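Local coordinates for prolyl endopeptidase (Myxococcus xanthus, PDB 2BKL), which probably hydrolyses Pro-Xaa bonds, and also Ala-Xaa bonds, in oligopeptides, as a serine peptidase of the prolyl oligopeptidase family, at residues A[52-57]-A[671-676]; A[107-112]-A[150-155]; A[253-258]-A[264-269]; A[344-349]-A[353-358]. One frame throughout, in Å; residues are numbered along the deposited sequence.

Interaction 1: A[52-57]-A[671-676]; sequences KFPGRE and LFQVLD
F53 and Q673 meet ring against aliphatic chain. CB of Q673 stands over one face of the phenyl ring, 4.0 Å from its centroid and displaced toward the rim, a CH-pi contact, while CG of Q673 comes to 3.5 Å from CD1 of F53. With CG anti to the backbone N (chi1 174°) and a bend at chi2, the glutamine carries its amide back beside the ring, the two planes 26° apart. Its methylenes lie on F53 while the chain still ends in a polar amide, which suits a partly exposed place. Were F53 cut back to an alanine, those methylenes would probably lose the face they rest on and the amide arm be freer to turn. CG of P54 and CB of F672 form the apolar pair, 3.9 Å apart; CD of P54 makes a van der Waals contact with the amide, 3.5 Å from NE2 of Q673. No hydrogen bond crosses; P54 O, at the edge of the F672 ring, is buried without a polar partner in the model. G55 occupies the N-cap position before helix 56-67, and a Schellman motif ends helix 657-674. The salt bridge of R56 to D666 also ties these helices, and L671 and L675 pack on strands 527-532 and 552-556.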
loop_
_atom_site.group_PDB
_atom_site.type_symbol
_atom_site.label_atom_id
_atom_site.label_comp_id
_atom_site.label_asym_id
_atom_site.label_seq_id
_atom_site.Cartn_x
_atom_site.Cartn_y
_atom_site.Cartn_z
ATOM N N LYS A 52 -2.313 26.144 -17.278
ATOM C CA LYS A 52 -2.976 27.449 -17.138
ATOM C C LYS A 52 -3.453 27.703 -15.709
ATOM O O LYS A 52 -3.908 28.806 -15.406
ATOM C CB LYS A 52 -4.215 27.527 -18.049
ATOM C CG LYS A 52 -4.010 27.093 -19.494
ATOM C CD LYS A 52 -4.930 27.864 -20.443
ATOM C CE LYS A 52 -4.330 29.233 -20.848
ATOM N NZ LYS A 52 -5.131 30.421 -20.404
ATOM N N PHE A 53 -3.408 26.684 -14.851
ATOM C CA PHE A 53 -3.955 26.769 -13.480
ATOM C C PHE A 53 -3.019 27.596 -12.628
ATOM O O PHE A 53 -1.873 27.795 -13.017
ATOM C CB PHE A 53 -4.170 25.375 -12.844
ATOM C CG PHE A 53 -5.274 24.563 -13.471
ATOM C CD1 PHE A 53 -6.282 25.154 -14.233
ATOM C CD2 PHE A 53 -5.303 23.185 -13.283
ATOM C CE1 PHE A 53 -7.289 24.361 -14.810
ATOM C CE2 PHE A 53 -6.296 22.404 -13.848
ATOM C CZ PHE A 53 -7.290 22.992 -14.607
ATOM N N PRO A 54 -3.514 28.128 -11.503
ATOM C CA PRO A 54 -2.754 29.134 -10.751
ATOM C C PRO A 54 -1.725 28.565 -9.776
ATOM O O PRO A 54 -1.871 27.444 -9.266
ATOM C CB PRO A 54 -3.848 29.907 -9.999
ATOM C CG PRO A 54 -4.937 28.915 -9.780
ATOM C CD PRO A 54 -4.833 27.885 -10.887
ATOM N N GLY A 55 -0.682 29.361 -9.538
ATOM C CA GLY A 55 0.264 29.123 -8.460
ATOM C C GLY A 55 1.416 28.193 -8.790
ATOM O O GLY A 55 2.137 27.784 -7.881
ATOM N N ARG A 56 1.613 27.876 -10.069
ATOM C CA ARG A 56 2.451 26.715 -10.435
ATOM C C ARG A 56 3.935 26.931 -10.181
ATOM O O ARG A 56 4.614 26.023 -9.706
ATOM C CB ARG A 56 2.218 26.289 -11.886
ATOM C CG ARG A 56 0.861 25.642 -12.117
ATOM C CD ARG A 56 0.576 25.400 -13.595
ATOM N NE ARG A 56 1.512 24.417 -14.141
ATOM C CZ ARG A 56 1.358 23.088 -14.054
ATOM N NH1 ARG A 56 0.316 22.542 -13.462
ATOM N NH2 ARG A 56 2.298 22.291 -14.561
ATOM N N GLU A 57 4.447 28.119 -10.479
ATOM C CA GLU A 57 5.869 28.389 -10.285
ATOM C C GLU A 57 6.221 28.327 -8.794
ATOM O O GLU A 57 7.217 27.702 -8.410
ATOM C CB GLU A 57 6.250 29.748 -10.873
ATOM C CG GLU A 57 6.405 29.730 -12.379
ATOM C CD GLU A 57 6.753 31.101 -12.926
ATOM O OE1 GLU A 57 5.886 32.010 -12.877
ATOM O OE2 GLU A 57 7.900 31.271 -13.398
ATOM N N LEU A 671 -6.642 21.858 -7.877
ATOM C CA LEU A 671 -7.473 22.174 -6.726
ATOM C C LEU A 671 -7.647 23.678 -6.551
ATOM O O LEU A 671 -8.773 24.151 -6.281
ATOM C CB LEU A 671 -6.929 21.521 -5.445
ATOM C CG LEU A 671 -7.009 19.988 -5.416
ATOM C CD1 LEU A 671 -6.476 19.464 -4.100
ATOM C CD2 LEU A 671 -8.440 19.494 -5.639
ATOM N N PHE A 672 -6.547 24.425 -6.670
ATOM C CA PHE A 672 -6.607 25.872 -6.484
ATOM C C PHE A 672 -7.554 26.456 -7.506
ATOM O O PHE A 672 -8.282 27.387 -7.199
ATOM C CB PHE A 672 -5.225 26.512 -6.674
ATOM C CG PHE A 672 -4.276 26.321 -5.539
ATOM C CD1 PHE A 672 -4.708 25.955 -4.272
ATOM C CD2 PHE A 672 -2.932 26.566 -5.729
ATOM C CE1 PHE A 672 -3.788 25.812 -3.225
ATOM C CE2 PHE A 672 -2.022 26.406 -4.694
ATOM C CZ PHE A 672 -2.468 26.038 -3.441
ATOM N N GLN A 673 -7.531 25.944 -8.738
ATOM C CA GLN A 673 -8.426 26.434 -9.793
ATOM C C GLN A 673 -9.873 26.128 -9.471
ATOM O O GLN A 673 -10.727 27.018 -9.423
ATOM C CB GLN A 673 -8.059 25.824 -11.148
ATOM C CG GLN A 673 -9.031 26.158 -12.275
ATOM C CD GLN A 673 -9.019 27.605 -12.680
ATOM O OE1 GLN A 673 -10.079 28.162 -13.018
ATOM N NE2 GLN A 673 -7.848 28.227 -12.674
ATOM N N VAL A 674 -10.172 24.854 -9.226
ATOM C CA VAL A 674 -11.564 24.421 -9.207
ATOM C C VAL A 674 -12.259 24.726 -7.893
ATOM O O VAL A 674 -13.477 24.849 -7.880
ATOM C CB VAL A 674 -11.709 22.914 -9.610
ATOM C CG1 VAL A 674 -11.145 22.690 -10.985
ATOM C CG2 VAL A 674 -11.071 22.004 -8.617
ATOM N N LEU A 675 -11.511 24.889 -6.802
ATOM C CA LEU A 675 -12.076 25.347 -5.530
ATOM C C LEU A 675 -11.912 26.868 -5.329
ATOM O O LEU A 675 -12.280 27.393 -4.257
ATOM C CB LEU A 675 -11.447 24.602 -4.377
ATOM C CG LEU A 675 -11.516 23.078 -4.452
ATOM C CD1 LEU A 675 -10.845 22.504 -3.208
ATOM C CD2 LEU A 675 -12.930 22.510 -4.629
ATOM N N ASP A 676 -11.347 27.558 -6.326
ATOM C CA ASP A 676 -11.277 29.039 -6.352
ATOM C C ASP A 676 -10.481 29.579 -5.181
ATOM O O ASP A 676 -10.921 30.493 -4.471
ATOM C CB ASP A 676 -12.685 29.670 -6.358
ATOM C CG ASP A 676 -13.602 29.071 -7.412
ATOM O OD1 ASP A 676 -13.661 29.609 -8.551
ATOM O OD2 ASP A 676 -14.321 28.061 -7.194
#

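Interaction 2: A[107-112]-A[150-155]; sequences KVLLDP and HVIDVD
Two neighbouring blades of the beta-propeller meet here through apolar side chains, L109 and L110 from the outermost strand 107-110 of one sheet against I152 of strand 148-153 and V154 just beyond it. The methyl CD1 of I152 is the focus: it lies 3.8 Å from CD1 of L109, 3.8 Å from CD2 of L110 and 3.5 Å from the carbonyl O of L109. I152 reaches this spot because its CG1 is anti to the backbone N (chi1 -176°) and the chain runs on extended to CD1, antiparallel to both leucine chains. L109 also turns to V154, set roughly perpendicular to it; its CD1 is 3.9 Å from CA of V154 and its CD2 4.2 Å from CG2 of V154. Branched aliphatic residues suit a buried seam, since their methyls interlock without asking for polar partners, and no hydrogen bond joins the two segments. In a classic beta bulge L109 and L110 both face L96, which probably helps two consecutive leucines reach I152. Around them, L109 and I152 both touch V135 and L110 touches F137 on strand 134-141, while V154 packs on W98 of strand 95-100 and F83 of strand 81-87.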
loop_
_atom_site.group_PDB
_atom_site.type_symbol
_atom_site.label_atom_id
_atom_site.label_comp_id
_atom_site.label_asym_id
_atom_site.label_seq_id
_atom_site.Cartn_x
_atom_site.Cartn_y
_atom_site.Cartn_z
ATOM N N LYS A 107 29.776 2.738 1.820
ATOM C CA LYS A 107 29.982 2.568 0.399
ATOM C C LYS A 107 28.648 2.336 -0.300
ATOM O O LYS A 107 27.760 1.650 0.219
ATOM C CB LYS A 107 30.909 1.384 0.159
ATOM C CG LYS A 107 32.373 1.701 0.569
ATOM C CD LYS A 107 33.282 0.470 0.562
ATOM C CE LYS A 107 34.271 0.458 1.759
ATOM N NZ LYS A 107 34.075 -0.754 2.628
ATOM N N VAL A 108 28.504 2.908 -1.483
ATOM C CA VAL A 108 27.350 2.651 -2.318
ATOM C C VAL A 108 27.394 1.204 -2.777
ATOM O O VAL A 108 28.434 0.727 -3.231
ATOM C CB VAL A 108 27.372 3.547 -3.571
ATOM C CG1 VAL A 108 26.282 3.126 -4.557
ATOM C CG2 VAL A 108 27.219 4.992 -3.198
ATOM N N LEU A 109 26.271 0.509 -2.658
ATOM C CA LEU A 109 26.155 -0.892 -3.096
ATOM C C LEU A 109 25.279 -0.975 -4.337
ATOM O O LEU A 109 25.675 -1.550 -5.356
ATOM C CB LEU A 109 25.518 -1.753 -2.004
ATOM C CG LEU A 109 25.507 -3.266 -2.284
ATOM C CD1 LEU A 109 26.886 -3.844 -2.549
ATOM C CD2 LEU A 109 24.865 -3.976 -1.113
ATOM N N LEU A 110 24.088 -0.382 -4.273
ATOM C CA LEU A 110 23.172 -0.369 -5.405
ATOM C C LEU A 110 22.667 1.053 -5.599
ATOM O O LEU A 110 22.013 1.601 -4.723
ATOM C CB LEU A 110 21.990 -1.301 -5.211
ATOM C CG LEU A 110 22.254 -2.793 -5.113
ATOM C CD1 LEU A 110 20.994 -3.550 -4.710
ATOM C CD2 LEU A 110 22.857 -3.350 -6.405
ATOM N N ASP A 111 22.935 1.619 -6.774
ATOM C CA ASP A 111 22.494 2.966 -7.123
ATOM C C ASP A 111 21.619 2.922 -8.379
ATOM O O ASP A 111 22.125 2.929 -9.513
ATOM C CB ASP A 111 23.704 3.862 -7.347
ATOM C CG ASP A 111 23.322 5.294 -7.701
ATOM O OD1 ASP A 111 22.095 5.606 -7.773
ATOM O OD2 ASP A 111 24.202 6.158 -7.929
ATOM N N PRO A 112 20.313 2.827 -8.198
ATOM C CA PRO A 112 19.411 2.694 -9.332
ATOM C C PRO A 112 19.406 3.905 -10.238
ATOM O O PRO A 112 18.939 3.772 -11.360
ATOM C CB PRO A 112 18.028 2.479 -8.701
ATOM C CG PRO A 112 18.195 2.630 -7.288
ATOM C CD PRO A 112 19.605 2.750 -6.901
ATOM N N HIS A 150 18.270 -10.407 -8.961
ATOM C CA HIS A 150 19.708 -10.405 -9.158
ATOM C C HIS A 150 20.402 -10.595 -7.832
ATOM O O HIS A 150 19.791 -10.460 -6.746
ATOM C CB HIS A 150 20.134 -9.059 -9.753
ATOM C CG HIS A 150 19.686 -8.867 -11.162
ATOM N ND1 HIS A 150 20.468 -9.220 -12.241
ATOM C CD2 HIS A 150 18.535 -8.366 -11.672
ATOM C CE1 HIS A 150 19.821 -8.928 -13.358
ATOM N NE2 HIS A 150 18.637 -8.440 -13.047
ATOM N N VAL A 151 21.688 -10.897 -7.877
ATOM C CA VAL A 151 22.500 -10.975 -6.682
ATOM C C VAL A 151 23.773 -10.204 -6.900
ATOM O O VAL A 151 24.414 -10.345 -7.957
ATOM C CB VAL A 151 22.843 -12.456 -6.308
ATOM C CG1 VAL A 151 23.727 -12.515 -5.057
ATOM C CG2 VAL A 151 21.612 -13.296 -6.143
ATOM N N ILE A 152 24.170 -9.409 -5.908
ATOM C CA ILE A 152 25.413 -8.671 -5.933
ATOM C C ILE A 152 26.323 -9.169 -4.830
ATOM O O ILE A 152 25.867 -9.438 -3.705
ATOM C CB ILE A 152 25.187 -7.134 -5.824
ATOM C CG1 ILE A 152 26.507 -6.385 -5.952
ATOM C CG2 ILE A 152 24.414 -6.757 -4.554
ATOM C CD1 ILE A 152 26.374 -4.871 -6.159
ATOM N N ASP A 153 27.605 -9.275 -5.146
ATOM C CA ASP A 153 28.638 -9.568 -4.168
ATOM C C ASP A 153 29.056 -8.259 -3.497
ATOM O O ASP A 153 29.484 -7.334 -4.163
ATOM C CB ASP A 153 29.823 -10.217 -4.875
ATOM C CG ASP A 153 30.944 -10.544 -3.938
ATOM O OD1 ASP A 153 30.821 -11.551 -3.200
ATOM O OD2 ASP A 153 31.962 -9.806 -3.848
ATOM N N VAL A 154 28.915 -8.183 -2.171
ATOM C CA VAL A 154 29.096 -6.928 -1.454
ATOM C C VAL A 154 30.541 -6.422 -1.509
ATOM O O VAL A 154 30.768 -5.252 -1.800
ATOM C CB VAL A 154 28.592 -7.077 0.023
ATOM C CG1 VAL A 154 28.910 -5.833 0.866
ATOM C CG2 VAL A 154 27.100 -7.336 0.029
ATOM N N ASP A 155 31.499 -7.307 -1.279
ATOM C CA ASP A 155 32.893 -6.891 -1.185
ATOM C C ASP A 155 33.399 -6.317 -2.512
ATOM O O ASP A 155 34.076 -5.313 -2.530
ATOM C CB ASP A 155 33.786 -8.062 -0.799
ATOM C CG ASP A 155 33.713 -8.404 0.675
ATOM O OD1 ASP A 155 33.316 -7.550 1.487
ATOM O OD2 ASP A 155 34.068 -9.521 1.101
#

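Interaction 3: A[253-258]-A[264-269]; sequences DVYWKR and FRLLVK
A beta hairpin forms the outer edge of one propeller blade, strand 251-257 pairing antiparallel with the outermost strand 265-269. W256 and R265 are a hydrogen-bonded pair, R265 N giving a 2.7 Å bond to W256 O. Beyond it a classic beta bulge sets L267 and V268 both against V254: L267 N donates to V254 O at 2.8 Å, whereas the bond from V268 N is weak. CG of W256 sits between the backbone N and the carbonyl carbon (chi1 69°), which brings the indole over R265, whose CD lies 3.5 Å from the six-membered ring's centroid; NE1 bonds to a water that donates to L266 O. CD of K257 lies over the F264 ring, 3.7 Å from its centroid; NZ makes an off-centre cation-pi contact at 4.5 Å and bonds to E261 O. With an alanine in place of W256, the R265 chain would probably lose its aromatic support and the bridging water one anchor. E261 pairs with both R258 and R265, probably offsetting their repulsion, so long basic chains can serve as apolar covers.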
loop_
_atom_site.group_PDB
_atom_site.type_symbol
_atom_site.label_atom_id
_atom_site.label_comp_id
_atom_site.label_asym_id
_atom_site.label_seq_id
_atom_site.Cartn_x
_atom_site.Cartn_y
_atom_site.Cartn_z
ATOM N N ASP A 253 -4.198 -20.306 5.304
ATOM C CA ASP A 253 -3.688 -21.563 5.816
ATOM C C ASP A 253 -2.224 -21.424 6.104
ATOM O O ASP A 253 -1.522 -20.613 5.481
ATOM C CB ASP A 253 -3.842 -22.659 4.775
ATOM C CG ASP A 253 -5.273 -22.893 4.372
ATOM O OD1 ASP A 253 -6.190 -22.618 5.178
ATOM O OD2 ASP A 253 -5.555 -23.359 3.244
ATOM N N VAL A 254 -1.705 -22.283 6.975
ATOM C CA VAL A 254 -0.277 -22.358 7.236
ATOM C C VAL A 254 0.188 -23.815 7.189
ATOM O O VAL A 254 -0.365 -24.651 7.898
ATOM C CB VAL A 254 0.112 -21.756 8.612
ATOM C CG1 VAL A 254 1.627 -21.784 8.778
ATOM C CG2 VAL A 254 -0.397 -20.328 8.731
ATOM N N TYR A 255 1.187 -24.074 6.356
ATOM C CA TYR A 255 1.894 -25.348 6.281
ATOM C C TYR A 255 3.332 -25.154 6.729
ATOM O O TYR A 255 3.908 -24.075 6.617
ATOM C CB TYR A 255 1.854 -25.886 4.851
ATOM C CG TYR A 255 0.451 -26.267 4.397
ATOM C CD1 TYR A 255 -0.435 -25.312 3.894
ATOM C CD2 TYR A 255 0.009 -27.582 4.485
ATOM C CE1 TYR A 255 -1.719 -25.671 3.492
ATOM C CE2 TYR A 255 -1.269 -27.942 4.069
ATOM C CZ TYR A 255 -2.129 -26.990 3.589
ATOM O OH TYR A 255 -3.404 -27.359 3.186
ATOM N N TRP A 256 3.948 -26.214 7.252
ATOM C CA TRP A 256 5.343 -26.151 7.614
ATOM C C TRP A 256 6.017 -27.494 7.491
ATOM O O TRP A 256 5.363 -28.526 7.433
ATOM C CB TRP A 256 5.504 -25.649 9.051
ATOM C CG TRP A 256 5.028 -26.597 10.112
ATOM C CD1 TRP A 256 3.738 -26.834 10.485
ATOM C CD2 TRP A 256 5.843 -27.396 10.972
ATOM N NE1 TRP A 256 3.700 -27.755 11.506
ATOM C CE2 TRP A 256 4.981 -28.108 11.827
ATOM C CE3 TRP A 256 7.216 -27.601 11.088
ATOM C CZ2 TRP A 256 5.452 -28.997 12.794
ATOM C CZ3 TRP A 256 7.684 -28.479 12.040
ATOM C CH2 TRP A 256 6.803 -29.160 12.886
ATOM N N LYS A 257 7.331 -27.430 7.422
ATOM C CA LYS A 257 8.163 -28.611 7.533
ATOM C C LYS A 257 9.547 -28.223 7.990
ATOM O O LYS A 257 9.928 -27.051 7.985
ATOM C CB LYS A 257 8.247 -29.369 6.223
ATOM C CG LYS A 257 8.952 -28.690 5.076
ATOM C CD LYS A 257 8.641 -29.522 3.845
ATOM C CE LYS A 257 9.648 -29.466 2.805
ATOM N NZ LYS A 257 9.231 -30.543 1.838
ATOM N N ARG A 258 10.305 -29.237 8.394
ATOM C CA ARG A 258 11.745 -29.100 8.543
ATOM C C ARG A 258 12.303 -29.360 7.140
ATOM O O ARG A 258 11.909 -30.309 6.475
ATOM C CB ARG A 258 12.300 -30.109 9.580
ATOM C CG ARG A 258 11.692 -29.952 10.993
ATOM C CD ARG A 258 12.311 -30.859 12.100
ATOM N NE ARG A 258 11.556 -30.782 13.364
ATOM C CZ ARG A 258 10.387 -31.388 13.621
ATOM N NH1 ARG A 258 9.794 -32.170 12.724
ATOM N NH2 ARG A 258 9.794 -31.210 14.799
ATOM N N PHE A 264 4.843 -31.494 3.526
ATOM C CA PHE A 264 4.422 -30.421 4.427
ATOM C C PHE A 264 3.409 -30.919 5.447
ATOM O O PHE A 264 2.590 -31.790 5.164
ATOM C CB PHE A 264 3.831 -29.235 3.654
ATOM C CG PHE A 264 4.865 -28.361 3.054
ATOM C CD1 PHE A 264 5.469 -27.357 3.783
ATOM C CD2 PHE A 264 5.279 -28.570 1.748
ATOM C CE1 PHE A 264 6.456 -26.584 3.224
ATOM C CE2 PHE A 264 6.255 -27.777 1.186
ATOM C CZ PHE A 264 6.837 -26.788 1.910
ATOM N N ARG A 265 3.480 -30.359 6.644
ATOM C CA ARG A 265 2.507 -30.585 7.698
ATOM C C ARG A 265 1.537 -29.392 7.711
ATOM O O ARG A 265 1.956 -28.248 7.524
ATOM C CB ARG A 265 3.230 -30.668 9.060
ATOM C CG ARG A 265 4.465 -31.635 9.121
ATOM C CD ARG A 265 5.582 -31.165 10.095
ATOM N NE ARG A 265 6.654 -32.152 10.307
ATOM C CZ ARG A 265 6.523 -33.249 11.048
ATOM N NH1 ARG A 265 5.383 -33.512 11.675
ATOM N NH2 ARG A 265 7.537 -34.104 11.164
ATOM N N LEU A 266 0.251 -29.641 7.922
ATOM C CA LEU A 266 -0.712 -28.565 8.116
ATOM C C LEU A 266 -0.643 -28.055 9.527
ATOM O O LEU A 266 -0.898 -28.803 10.458
ATOM C CB LEU A 266 -2.130 -29.062 7.858
ATOM C CG LEU A 266 -3.289 -28.085 8.039
ATOM C CD1 LEU A 266 -3.225 -26.965 7.016
ATOM C CD2 LEU A 266 -4.628 -28.854 7.935
ATOM N N LEU A 267 -0.278 -26.791 9.702
ATOM C CA LEU A 267 -0.424 -26.177 11.021
ATOM C C LEU A 267 -1.879 -25.834 11.318
ATOM O O LEU A 267 -2.407 -26.192 12.385
ATOM C CB LEU A 267 0.442 -24.946 11.179
ATOM C CG LEU A 267 0.370 -24.271 12.535
ATOM C CD1 LEU A 267 0.928 -25.172 13.657
ATOM C CD2 LEU A 267 1.119 -22.962 12.478
ATOM N N VAL A 268 -2.514 -25.123 10.390
ATOM C CA VAL A 268 -3.892 -24.713 10.557
ATOM C C VAL A 268 -4.496 -24.331 9.222
ATOM O O VAL A 268 -3.827 -23.776 8.348
ATOM C CB VAL A 268 -4.020 -23.547 11.574
ATOM C CG1 VAL A 268 -3.247 -22.308 11.129
ATOM C CG2 VAL A 268 -5.471 -23.206 11.813
ATOM N N LYS A 269 -5.755 -24.713 9.032
ATOM C CA LYS A 269 -6.544 -24.331 7.880
ATOM C C LYS A 269 -7.497 -23.257 8.370
ATOM O O LYS A 269 -8.364 -23.517 9.203
ATOM C CB LYS A 269 -7.307 -25.549 7.351
ATOM C CG LYS A 269 -8.165 -25.295 6.115
ATOM C CD LYS A 269 -8.073 -26.473 5.114
ATOM C CE LYS A 269 -9.408 -26.742 4.412
ATOM N NZ LYS A 269 -9.293 -27.794 3.348
HETATM O O HOH W 1 1.211 -29.261 12.327
#

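Interaction 4: A[344-349]-A[353-358]; sequences VRVATL and PVRTVQ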
loop_
_atom_site.group_PDB
_atom_site.type_symbol
_atom_site.label_atom_id
_atom_site.label_comp_id
_atom_site.label_asym_id
_atom_site.label_seq_id
_atom_site.Cartn_x
_atom_site.Cartn_y
_atom_site.Cartn_z
ATOM N N VAL A 344 3.447 0.634 21.194
ATOM C CA VAL A 344 4.322 -0.514 21.076
ATOM C C VAL A 344 4.652 -1.027 22.475
ATOM O O VAL A 344 5.060 -0.283 23.355
ATOM C CB VAL A 344 5.588 -0.164 20.280
ATOM C CG1 VAL A 344 6.516 -1.390 20.201
ATOM C CG2 VAL A 344 5.191 0.311 18.872
ATOM N N ARG A 345 4.445 -2.330 22.677
ATOM C CA ARG A 345 4.632 -2.978 23.979
ATOM C C ARG A 345 5.623 -4.130 23.858
ATOM O O ARG A 345 5.574 -4.929 22.904
ATOM C CB ARG A 345 3.293 -3.506 24.484
ATOM C CG ARG A 345 2.223 -2.439 24.655
ATOM C CD ARG A 345 0.953 -2.986 25.260
ATOM N NE ARG A 345 -0.145 -2.036 25.136
ATOM C CZ ARG A 345 -1.434 -2.355 25.198
ATOM N NH1 ARG A 345 -1.827 -3.603 25.370
ATOM N NH2 ARG A 345 -2.349 -1.402 25.068
ATOM N N VAL A 346 6.560 -4.184 24.791
ATOM C CA VAL A 346 7.559 -5.240 24.867
ATOM C C VAL A 346 7.100 -6.224 25.928
ATOM O O VAL A 346 6.710 -5.817 27.016
ATOM C CB VAL A 346 8.959 -4.680 25.208
ATOM C CG1 VAL A 346 9.993 -5.807 25.386
ATOM C CG2 VAL A 346 9.393 -3.746 24.107
ATOM N N ALA A 347 7.107 -7.493 25.576
ATOM C CA ALA A 347 6.735 -8.591 26.482
ATOM C C ALA A 347 7.792 -9.684 26.439
ATOM O O ALA A 347 8.554 -9.780 25.476
ATOM C CB ALA A 347 5.386 -9.179 26.091
ATOM N N THR A 348 7.823 -10.548 27.457
ATOM C CA THR A 348 8.722 -11.681 27.384
ATOM C C THR A 348 8.180 -12.683 26.395
ATOM O O THR A 348 7.033 -12.596 25.941
ATOM C CB THR A 348 8.903 -12.385 28.747
ATOM O OG1 THR A 348 7.672 -13.002 29.122
ATOM C CG2 THR A 348 9.242 -11.374 29.858
ATOM N N LEU A 349 8.994 -13.674 26.085
ATOM C CA LEU A 349 8.568 -14.770 25.211
ATOM C C LEU A 349 7.413 -15.596 25.800
ATOM O O LEU A 349 6.730 -16.308 25.074
ATOM C CB LEU A 349 9.758 -15.674 24.880
ATOM C CG LEU A 349 10.873 -15.067 24.043
ATOM C CD1 LEU A 349 12.039 -16.058 23.933
ATOM C CD2 LEU A 349 10.372 -14.640 22.674
ATOM N N PRO A 353 4.049 -8.796 30.255
ATOM C CA PRO A 353 4.424 -7.402 29.977
ATOM C C PRO A 353 5.750 -7.009 30.611
ATOM O O PRO A 353 6.002 -7.327 31.781
ATOM C CB PRO A 353 3.255 -6.587 30.516
ATOM C CG PRO A 353 2.089 -7.549 30.473
ATOM C CD PRO A 353 2.680 -8.898 30.785
ATOM N N VAL A 354 6.610 -6.356 29.832
ATOM C CA VAL A 354 7.850 -5.759 30.331
ATOM C C VAL A 354 7.689 -4.231 30.407
ATOM O O VAL A 354 7.818 -3.616 31.472
ATOM C CB VAL A 354 9.050 -6.154 29.453
ATOM C CG1 VAL A 354 10.298 -5.428 29.905
ATOM C CG2 VAL A 354 9.257 -7.661 29.501
ATOM N N ARG A 355 7.442 -3.598 29.271
ATOM C CA ARG A 355 7.248 -2.164 29.258
ATOM C C ARG A 355 6.518 -1.720 28.010
ATOM O O ARG A 355 6.394 -2.480 27.067
ATOM C CB ARG A 355 8.592 -1.453 29.361
ATOM C CG ARG A 355 9.367 -1.342 28.069
ATOM C CD ARG A 355 10.733 -0.756 28.282
ATOM N NE ARG A 355 11.640 -1.730 28.876
ATOM C CZ ARG A 355 12.347 -2.616 28.208
ATOM N NH1 ARG A 355 12.321 -2.638 26.888
ATOM N NH2 ARG A 355 13.127 -3.449 28.875
ATOM N N THR A 356 6.042 -0.484 28.016
ATOM C CA THR A 356 5.512 0.198 26.853
ATOM C C THR A 356 6.560 1.176 26.377
ATOM O O THR A 356 7.165 1.914 27.165
ATOM C CB THR A 356 4.210 0.925 27.239
ATOM O OG1 THR A 356 3.199 -0.055 27.557
ATOM C CG2 THR A 356 3.627 1.693 26.072
ATOM N N VAL A 357 6.806 1.158 25.074
ATOM C CA VAL A 357 7.717 2.095 24.460
ATOM C C VAL A 357 7.174 3.508 24.596
ATOM O O VAL A 357 6.024 3.784 24.258
ATOM C CB VAL A 357 7.979 1.750 22.986
ATOM C CG1 VAL A 357 8.990 2.732 22.388
ATOM C CG2 VAL A 357 8.515 0.371 22.853
ATOM N N GLN A 358 7.979 4.419 25.138
ATOM C CA GLN A 358 7.549 5.792 25.328
ATOM C C GLN A 358 7.864 6.606 24.097
ATOM O O GLN A 358 9.019 6.850 23.754
ATOM C CB GLN A 358 8.235 6.387 26.556
ATOM C CG GLN A 358 7.958 5.596 27.835
ATOM C CD GLN A 358 6.494 5.550 28.221
ATOM O OE1 GLN A 358 5.858 6.604 28.420
ATOM N NE2 GLN A 358 5.946 4.352 28.365
HETATM O O HOH W 2 4.137 2.998 22.539
#
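V344 and V357 pack side by side at the closely fitted end of this hairpin, with CG1 of V344 3.8 Å from CG2 of V357. Next to them V357 N bonds to V344 O at 2.8 Å, and V346 N bonds to R355 O at 2.8 Å with the donor nearly in line with the carbonyl. V346 O is gripped twice, by V354 N at 2.9 Å and by R355 N at 3.2 Å, both donors tilted out of the carbonyl plane. This is a classic beta bulge, V354 and R355 both facing V346. Valines suit the buried places of V344 and V346; in V346, CG1 anti to the backbone N (chi1 176°) sets that methyl against CB of V354 and turns CG2 toward V357. V354 is the exposed edge of this face and touches T348 methyl to methyl, CG2 to CG2, 3.7 Å apart.

The other side is looser. R345 and T356 lie alongside each other, CG of R345 merely 3.9 Å from OG1 of T356. Beside the V357 N to V344 O bond, a water bridges V344 N and V357 O, taking the place of the return bond. The backbone thus supplies the polar cohesion and valine methyls line one face, while R345 pairs with E343 and D317, and R355, bent at chi3, is held through NH1 by the carbonyl O of V395.

Interaction 1 joins residues near the two chain ends, and its 613 intervening residues enclose the other three contacts, which follow in series: 107-112 with 150-155, then 253-258 with 264-269, then 344-349 with 353-358. Interactions 2, 3 and 4 all belong to the beta-propeller. Interaction 2 spans two neighbouring sheets, whereas interactions 3 and 4 each pair the last two strands within a single four-stranded sheet. Centres of 3 and 4 lie 29 Å apart, and those of 1 and 3 56 Å, on opposite sides of the chain's centre. None touches another. Interaction 1 thus ties the N-terminal region to the closing helix of the peptidase domain, far from the blade contacts.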